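Local coordinates for putative hemin transport system, substrate-binding protein (Burkholderia cenocepacia J2315, PDB 5GIZ) that binds heme in the periplasm and probably passes it on to a heme-import system of the inner membrane, at residues 80-83 with 84-88; 101-104 with 105-109; 123-126 with 127-131. One frame throughout, in Å; residues are numbered along the deposited sequence.

Contact 1. Residues 80-83 with 84-88; sequences TAIA and QVKGA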
loop_
_atom_site.group_PDB
_atom_site.type_symbol
_atom_site.label_atom_id
_atom_site.label_comp_id
_atom_site.label_asym_id
_atom_site.label_seq_id
_atom_site.Cartn_x
_atom_site.Cartn_y
_atom_site.Cartn_z
ATOM N N THR A 80 -0.390 23.123 3.119
ATOM C CA THR A 80 -0.998 24.314 2.565
ATOM C C THR A 80 -2.137 23.978 1.590
ATOM O O THR A 80 -3.110 24.726 1.496
ATOM C CB THR A 80 0.042 25.178 1.823
ATOM O OG1 THR A 80 0.904 24.325 1.061
ATOM C CG2 THR A 80 0.875 25.966 2.807
ATOM N N ALA A 81 -1.997 22.882 0.854
ATOM C CA ALA A 81 -3.047 22.465 -0.096
ATOM C C ALA A 81 -4.294 21.986 0.689
ATOM O O ALA A 81 -5.417 22.440 0.452
ATOM C CB ALA A 81 -2.533 21.403 -1.063
ATOM N N ILE A 82 -4.092 21.158 1.695
ATOM C CA ILE A 82 -5.219 20.705 2.520
ATOM C C ILE A 82 -5.904 21.906 3.160
ATOM O O ILE A 82 -7.139 22.006 3.244
ATOM C CB ILE A 82 -4.771 19.697 3.601
ATOM C CG1 ILE A 82 -4.239 18.410 2.991
ATOM C CG2 ILE A 82 -5.923 19.374 4.535
ATOM C CD1 ILE A 82 -5.260 17.632 2.166
ATOM N N ALA A 83 -5.103 22.837 3.651
ATOM C CA ALA A 83 -5.674 23.989 4.295
ATOM C C ALA A 83 -6.517 24.829 3.313
ATOM O O ALA A 83 -7.570 25.351 3.697
ATOM C CB ALA A 83 -4.564 24.814 4.910
ATOM N N GLN A 84 -6.042 24.997 2.076
ATOM C CA GLN A 84 -6.798 25.730 1.067
ATOM C C GLN A 84 -8.150 25.045 0.774
ATOM O O GLN A 84 -9.170 25.721 0.586
ATOM C CB GLN A 84 -5.989 25.898 -0.229
ATOM C CG GLN A 84 -6.646 26.825 -1.234
ATOM C CD GLN A 84 -5.825 27.054 -2.506
ATOM O OE1 GLN A 84 -4.617 26.787 -2.548
ATOM N NE2 GLN A 84 -6.490 27.536 -3.553
ATOM N N VAL A 85 -8.163 23.711 0.758
ATOM C CA VAL A 85 -9.419 22.981 0.489
ATOM C C VAL A 85 -10.431 23.129 1.624
ATOM O O VAL A 85 -11.640 23.412 1.404
ATOM C CB VAL A 85 -9.133 21.482 0.201
ATOM C CG1 VAL A 85 -10.429 20.641 0.130
ATOM C CG2 VAL A 85 -8.310 21.331 -1.078
ATOM N N LYS A 86 -9.945 23.011 2.857
ATOM C CA LYS A 86 -10.788 23.205 4.006
ATOM C C LYS A 86 -11.290 24.646 4.040
ATOM O O LYS A 86 -12.452 24.890 4.343
ATOM C CB LYS A 86 -9.995 22.906 5.281
ATOM C CG LYS A 86 -9.774 21.406 5.533
ATOM C CD LYS A 86 -9.011 21.214 6.830
ATOM C CE LYS A 86 -8.594 19.781 7.055
ATOM N NZ LYS A 86 -7.543 19.673 8.111
ATOM N N GLY A 87 -10.423 25.594 3.688
ATOM C CA GLY A 87 -10.789 27.002 3.685
ATOM C C GLY A 87 -11.845 27.394 2.677
ATOM O O GLY A 87 -12.467 28.468 2.801
ATOM N N ALA A 88 -12.051 26.559 1.657
ATOM C CA ALA A 88 -13.110 26.768 0.651
ATOM C C ALA A 88 -14.440 26.156 1.110
ATOM O O ALA A 88 -15.439 26.169 0.373
ATOM C CB ALA A 88 -12.702 26.153 -0.682
#
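With chi1 of -64° Ile82 turns CG2 anti to its backbone N, and with CG of Lys86 beside its own backbone N (chi1 -75°) the extended lysine chain runs back along the helix to meet that methyl. CE of Lys86 comes 3.7 Å from CG2 of Ile82, the two side chains crossing obliquely, and the ammonium NZ lies only slightly farther from the same methyl. On its way the chain lies against the backbone, its CG 3.5 Å from O of Ile82. That carbonyl also takes the N-H of Lys86, at 3.0 Å between N of Lys86 and O of Ile82 and nearly straight (170°), so one oxygen holds the backbone while the aliphatic stem of the lysine packs on it. On the adjacent, buried flank, CG2 of Val85 rests on O of Ala81 at 3.5 Å; the valine faces Leu62 of helix 59-64 and Val92 of strand 91-94. N of Gly87 bonds to O of Ala83 at 2.9 Å. These i to i+4 pairings are those of a regular alpha-helix, here the helix of the beta-alpha-beta unit formed by strand 69-72, helix 79-87 and strand 91-94.

Contact 2. Residues 101-104 with 105-109; sequences VESV and RAKIT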
loop_
_atom_site.group_PDB
_atom_site.type_symbol
_atom_site.label_atom_id
_atom_site.label_comp_id
_atom_site.label_asym_id
_atom_site.label_seq_id
_atom_site.Cartn_x
_atom_site.Cartn_y
_atom_site.Cartn_z
ATOM N N VAL A 101 -3.597 -4.773 10.212
ATOM C CA VAL A 101 -4.909 -5.171 9.796
ATOM C C VAL A 101 -5.966 -4.327 10.498
ATOM O O VAL A 101 -6.942 -3.916 9.862
ATOM C CB VAL A 101 -5.218 -6.690 9.925
ATOM C CG1 VAL A 101 -5.135 -7.104 11.346
ATOM C CG2 VAL A 101 -6.584 -7.044 9.316
ATOM N N GLU A 102 -5.764 -3.968 11.767
ATOM C CA GLU A 102 -6.799 -3.141 12.402
ATOM C C GLU A 102 -6.957 -1.801 11.720
ATOM O O GLU A 102 -8.077 -1.250 11.643
ATOM C CB GLU A 102 -6.504 -2.926 13.878
ATOM C CG GLU A 102 -7.705 -2.350 14.610
ATOM C CD GLU A 102 -8.810 -3.393 14.591
ATOM O OE1 GLU A 102 -8.639 -4.458 15.217
ATOM O OE2 GLU A 102 -9.767 -3.145 13.855
ATOM N N SER A 103 -5.854 -1.224 11.267
ATOM C CA SER A 103 -5.878 0.047 10.589
ATOM C C SER A 103 -6.714 -0.063 9.264
ATOM O O SER A 103 -7.417 0.878 8.905
ATOM C CB SER A 103 -4.415 0.453 10.305
ATOM O OG SER A 103 -4.397 1.688 9.651
ATOM N N VAL A 104 -6.697 -1.218 8.600
ATOM C CA VAL A 104 -7.465 -1.387 7.382
ATOM C C VAL A 104 -8.936 -1.468 7.770
ATOM O O VAL A 104 -9.794 -0.896 7.101
ATOM C CB VAL A 104 -7.114 -2.670 6.617
ATOM C CG1 VAL A 104 -7.981 -2.859 5.388
ATOM C CG2 VAL A 104 -5.637 -2.698 6.318
ATOM N N ARG A 105 -9.212 -2.234 8.839
ATOM C CA ARG A 105 -10.598 -2.352 9.310
ATOM C C ARG A 105 -11.178 -0.979 9.662
ATOM O O ARG A 105 -12.373 -0.698 9.379
ATOM C CB ARG A 105 -10.670 -3.277 10.513
ATOM C CG ARG A 105 -10.212 -4.668 10.128
ATOM C CD ARG A 105 -10.156 -5.555 11.306
ATOM N NE ARG A 105 -11.475 -6.077 11.583
ATOM C CZ ARG A 105 -12.161 -5.937 12.711
ATOM N NH1 ARG A 105 -11.727 -5.144 13.728
ATOM N NH2 ARG A 105 -13.345 -6.594 12.810
ATOM N N ALA A 106 -10.353 -0.075 10.201
ATOM C CA ALA A 106 -10.791 1.280 10.508
ATOM C C ALA A 106 -11.043 2.105 9.245
ATOM O O ALA A 106 -11.909 2.951 9.223
ATOM C CB ALA A 106 -9.774 1.981 11.410
ATOM N N LYS A 107 -10.304 1.845 8.181
ATOM C CA LYS A 107 -10.572 2.485 6.903
ATOM C C LYS A 107 -11.950 2.008 6.389
ATOM O O LYS A 107 -12.743 2.765 5.882
ATOM C CB LYS A 107 -9.485 2.167 5.867
ATOM C CG LYS A 107 -8.127 2.790 6.136
ATOM C CD LYS A 107 -7.075 2.390 5.110
ATOM C CE LYS A 107 -5.642 2.591 5.617
ATOM N NZ LYS A 107 -4.633 2.305 4.544
ATOM N N ILE A 108 -12.208 0.705 6.508
ATOM C CA ILE A 108 -13.504 0.188 6.038
ATOM C C ILE A 108 -14.664 0.865 6.777
ATOM O O ILE A 108 -15.570 1.407 6.162
ATOM C CB ILE A 108 -13.589 -1.351 6.160
ATOM C CG1 ILE A 108 -12.580 -1.992 5.180
ATOM C CG2 ILE A 108 -14.991 -1.888 5.880
ATOM C CD1 ILE A 108 -12.347 -3.471 5.395
ATOM N N THR A 109 -14.620 0.845 8.099
ATOM C CA THR A 109 -15.735 1.365 8.862
ATOM C C THR A 109 -15.783 2.891 8.772
ATOM O O THR A 109 -16.881 3.481 8.730
ATOM C CB THR A 109 -15.659 0.914 10.355
ATOM O OG1 THR A 109 -14.464 1.364 11.000
ATOM C CG2 THR A 109 -15.744 -0.598 10.401
#
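Glu102 and Arg105 meet on the flank of helix 101-114 that borders helix 118-141, the glutamate exposed and the arginine partly so. OE2 of Glu102 takes NH1 of Arg105 at 2.8 Å in a salt bridge, through the syn lone pair of the carboxylate and close to the guanidinium plane, although the two flat groups stand 76° apart. Bends at chi2 of the glutamate (66°) and chi3 of the arginine (83°) bring the groups together; Asp129 of helix 118-141 is a second partner of the arginine. Ala106, also on the solvent side, adds only its CB, 3.6 Å from O of Ser103. The buried side is packed more closely. One part of it is apolar: CG1 of Ile108 sits 3.6 Å from O of Val104, with Phe128 and Leu255 of adjoining helices against Val104. The other part holds a buried charge, Lys107, whose CG lies 3.4 Å from O of Ser103 and whose ammonium is paired with Glu97 and bonded to the carbonyl of Phe251. With Glu102 and Ala106 exposed and Val104, Ile108 and the paired Lys107 buried, this is an amphipathic alpha-helix, packed between helices 13-23 and 118-141 of the periplasmic binding protein fold.

Contact 3. Residues 123-126 with 127-131; sequences ALLQ and RFDRD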
loop_
_atom_site.group_PDB
_atom_site.type_symbol
_atom_site.label_atom_id
_atom_site.label_comp_id
_atom_site.label_asym_id
_atom_site.label_seq_id
_atom_site.Cartn_x
_atom_site.Cartn_y
_atom_site.Cartn_z
ATOM N N ALA A 123 -20.998 -5.178 5.822
ATOM C CA ALA A 123 -20.892 -6.354 4.936
ATOM C C ALA A 123 -19.466 -6.545 4.442
ATOM O O ALA A 123 -18.946 -7.646 4.413
ATOM C CB ALA A 123 -21.844 -6.211 3.768
ATOM N N LEU A 124 -18.872 -5.438 4.036
ATOM C CA LEU A 124 -17.464 -5.483 3.574
ATOM C C LEU A 124 -16.545 -5.944 4.708
ATOM O O LEU A 124 -15.646 -6.749 4.504
ATOM C CB LEU A 124 -17.017 -4.133 3.070
ATOM C CG LEU A 124 -15.559 -4.003 2.598
ATOM C CD1 LEU A 124 -15.199 -5.069 1.545
ATOM C CD2 LEU A 124 -15.248 -2.608 2.083
ATOM N N LEU A 125 -16.778 -5.463 5.932
ATOM C CA LEU A 125 -15.939 -5.856 7.055
ATOM C C LEU A 125 -16.046 -7.363 7.339
ATOM O O LEU A 125 -15.083 -8.031 7.634
ATOM C CB LEU A 125 -16.284 -5.001 8.308
ATOM C CG LEU A 125 -15.352 -5.237 9.499
ATOM C CD1 LEU A 125 -13.954 -4.742 9.160
ATOM C CD2 LEU A 125 -15.867 -4.568 10.753
ATOM N N GLN A 126 -17.252 -7.892 7.256
ATOM C CA GLN A 126 -17.457 -9.288 7.500
ATOM C C GLN A 126 -16.716 -10.136 6.452
ATOM O O GLN A 126 -16.076 -11.109 6.794
ATOM C CB GLN A 126 -18.943 -9.538 7.516
ATOM C CG GLN A 126 -19.351 -10.962 7.692
ATOM C CD GLN A 126 -20.866 -11.093 7.516
ATOM O OE1 GLN A 126 -21.390 -10.951 6.411
ATOM N NE2 GLN A 126 -21.554 -11.278 8.573
ATOM N N ARG A 127 -16.759 -9.727 5.181
ATOM C CA ARG A 127 -16.025 -10.445 4.102
ATOM C C ARG A 127 -14.525 -10.368 4.318
ATOM O O ARG A 127 -13.791 -11.356 4.255
ATOM C CB ARG A 127 -16.321 -9.831 2.708
ATOM C CG ARG A 127 -17.773 -9.872 2.283
ATOM C CD ARG A 127 -18.006 -9.776 0.773
ATOM N NE ARG A 127 -17.488 -8.573 0.111
ATOM C CZ ARG A 127 -18.074 -7.373 0.100
ATOM N NH1 ARG A 127 -19.231 -7.135 0.737
ATOM N NH2 ARG A 127 -17.485 -6.387 -0.567
ATOM N N PHE A 128 -14.051 -9.147 4.565
ATOM C CA PHE A 128 -12.668 -8.892 4.833
ATOM C C PHE A 128 -12.161 -9.770 5.980
ATOM O O PHE A 128 -11.110 -10.421 5.870
ATOM C CB PHE A 128 -12.466 -7.408 5.136
ATOM C CG PHE A 128 -11.078 -7.065 5.468
ATOM C CD1 PHE A 128 -10.623 -7.157 6.769
ATOM C CD2 PHE A 128 -10.194 -6.605 4.495
ATOM C CE1 PHE A 128 -9.352 -6.799 7.125
ATOM C CE2 PHE A 128 -8.919 -6.253 4.836
ATOM C CZ PHE A 128 -8.475 -6.337 6.151
ATOM N N ASP A 129 -12.913 -9.809 7.078
ATOM C CA ASP A 129 -12.502 -10.582 8.251
ATOM C C ASP A 129 -12.433 -12.075 8.000
ATOM O O ASP A 129 -11.515 -12.731 8.446
ATOM C CB ASP A 129 -13.436 -10.326 9.435
ATOM C CG ASP A 129 -13.232 -8.967 10.086
ATOM O OD1 ASP A 129 -12.242 -8.257 9.777
ATOM O OD2 ASP A 129 -14.057 -8.566 10.975
ATOM N N ARG A 130 -13.363 -12.594 7.179
ATOM C CA ARG A 130 -13.341 -13.996 6.785
ATOM C C ARG A 130 -12.109 -14.251 5.928
ATOM O O ARG A 130 -11.381 -15.227 6.129
ATOM C CB ARG A 130 -14.650 -14.325 6.047
ATOM C CG ARG A 130 -14.821 -15.753 5.614
ATOM C CD ARG A 130 -16.261 -15.959 5.161
ATOM N NE ARG A 130 -16.669 -15.137 3.998
ATOM C CZ ARG A 130 -17.642 -14.212 3.967
ATOM N NH1 ARG A 130 -18.383 -13.911 5.045
ATOM N NH2 ARG A 130 -17.899 -13.570 2.813
ATOM N N ASP A 131 -11.886 -13.384 4.963
ATOM C CA ASP A 131 -10.720 -13.560 4.123
ATOM C C ASP A 131 -9.411 -13.439 4.905
ATOM O O ASP A 131 -8.414 -14.148 4.636
ATOM C CB ASP A 131 -10.724 -12.565 2.977
ATOM C CG ASP A 131 -11.832 -12.822 1.972
ATOM O OD1 ASP A 131 -12.429 -13.898 1.931
ATOM O OD2 ASP A 131 -12.104 -11.942 1.180
#
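Leu124 carries the guanidinium of Arg127 over its CD1 methyl, with NH2 of Arg127 3.4 Å from CD1 of Leu124 and the side chains crossing at about a right angle. A bend at chi3 (-59°) folds the arginine back along the helix, laying one guanidinium face over the leucine. CG of Arg127 meanwhile lies 3.3 Å from O of Ala123, a carbonyl whose hydrogen-bond donor is N of Arg127. The next three carbonyls are satisfied in the same i to i+4 way. O of Leu124 accepts N of Phe128 at 2.9 Å in a nearly straight bond (171°), O of Leu125 accepts N of Asp129 at 2.9 Å, and O of Gln126 accepts N of Arg130 at 3.1 Å. Asp129 keeps its carboxylate beside its own turn, CG of Asp129 being 3.2 Å from O of Leu125 and OD2 of Asp129 3.9 Å from CG of Leu125. Both carboxylate oxygens are satisfied from outside the two segments: OD2 by Arg105 of helix 101-114, and OD1 by a hydrogen bond as well. Along these turns, then, the guanidinium of Arg127 makes van der Waals contact with the leucine methyl and that of Arg130 turns a face to the carbonyl of Gln126; the carboxylate of Asp129 looks outward to a second helix, while these backbone amides and carbonyls are satisfied within their own.

In the fold
Contacts 2 and 3 lie on helices that follow each other in the chain, with centres 11 Å apart, and they touch directly. NH2 of Arg105 forms a salt bridge to OD2 of Asp129 at 2.8 Å, while the ring of Phe128 packs against both Val101 and Val104: its CE1 is 3.5 Å from CG2 of Val101 and its CE2 3.6 Å from CG1 of Val104. Contact 1 stands apart, its nearest atoms about 15 Å from contact 2 and about 23 Å from contact 3. In this heme-free structure contacts 1 and 2 lie near residues of the heme site without touching them: the side chain of Ile82 is about 9 Å from that of Gln54, and that of Lys107 about 8 Å from Gly13. Contact 3 lies away from it.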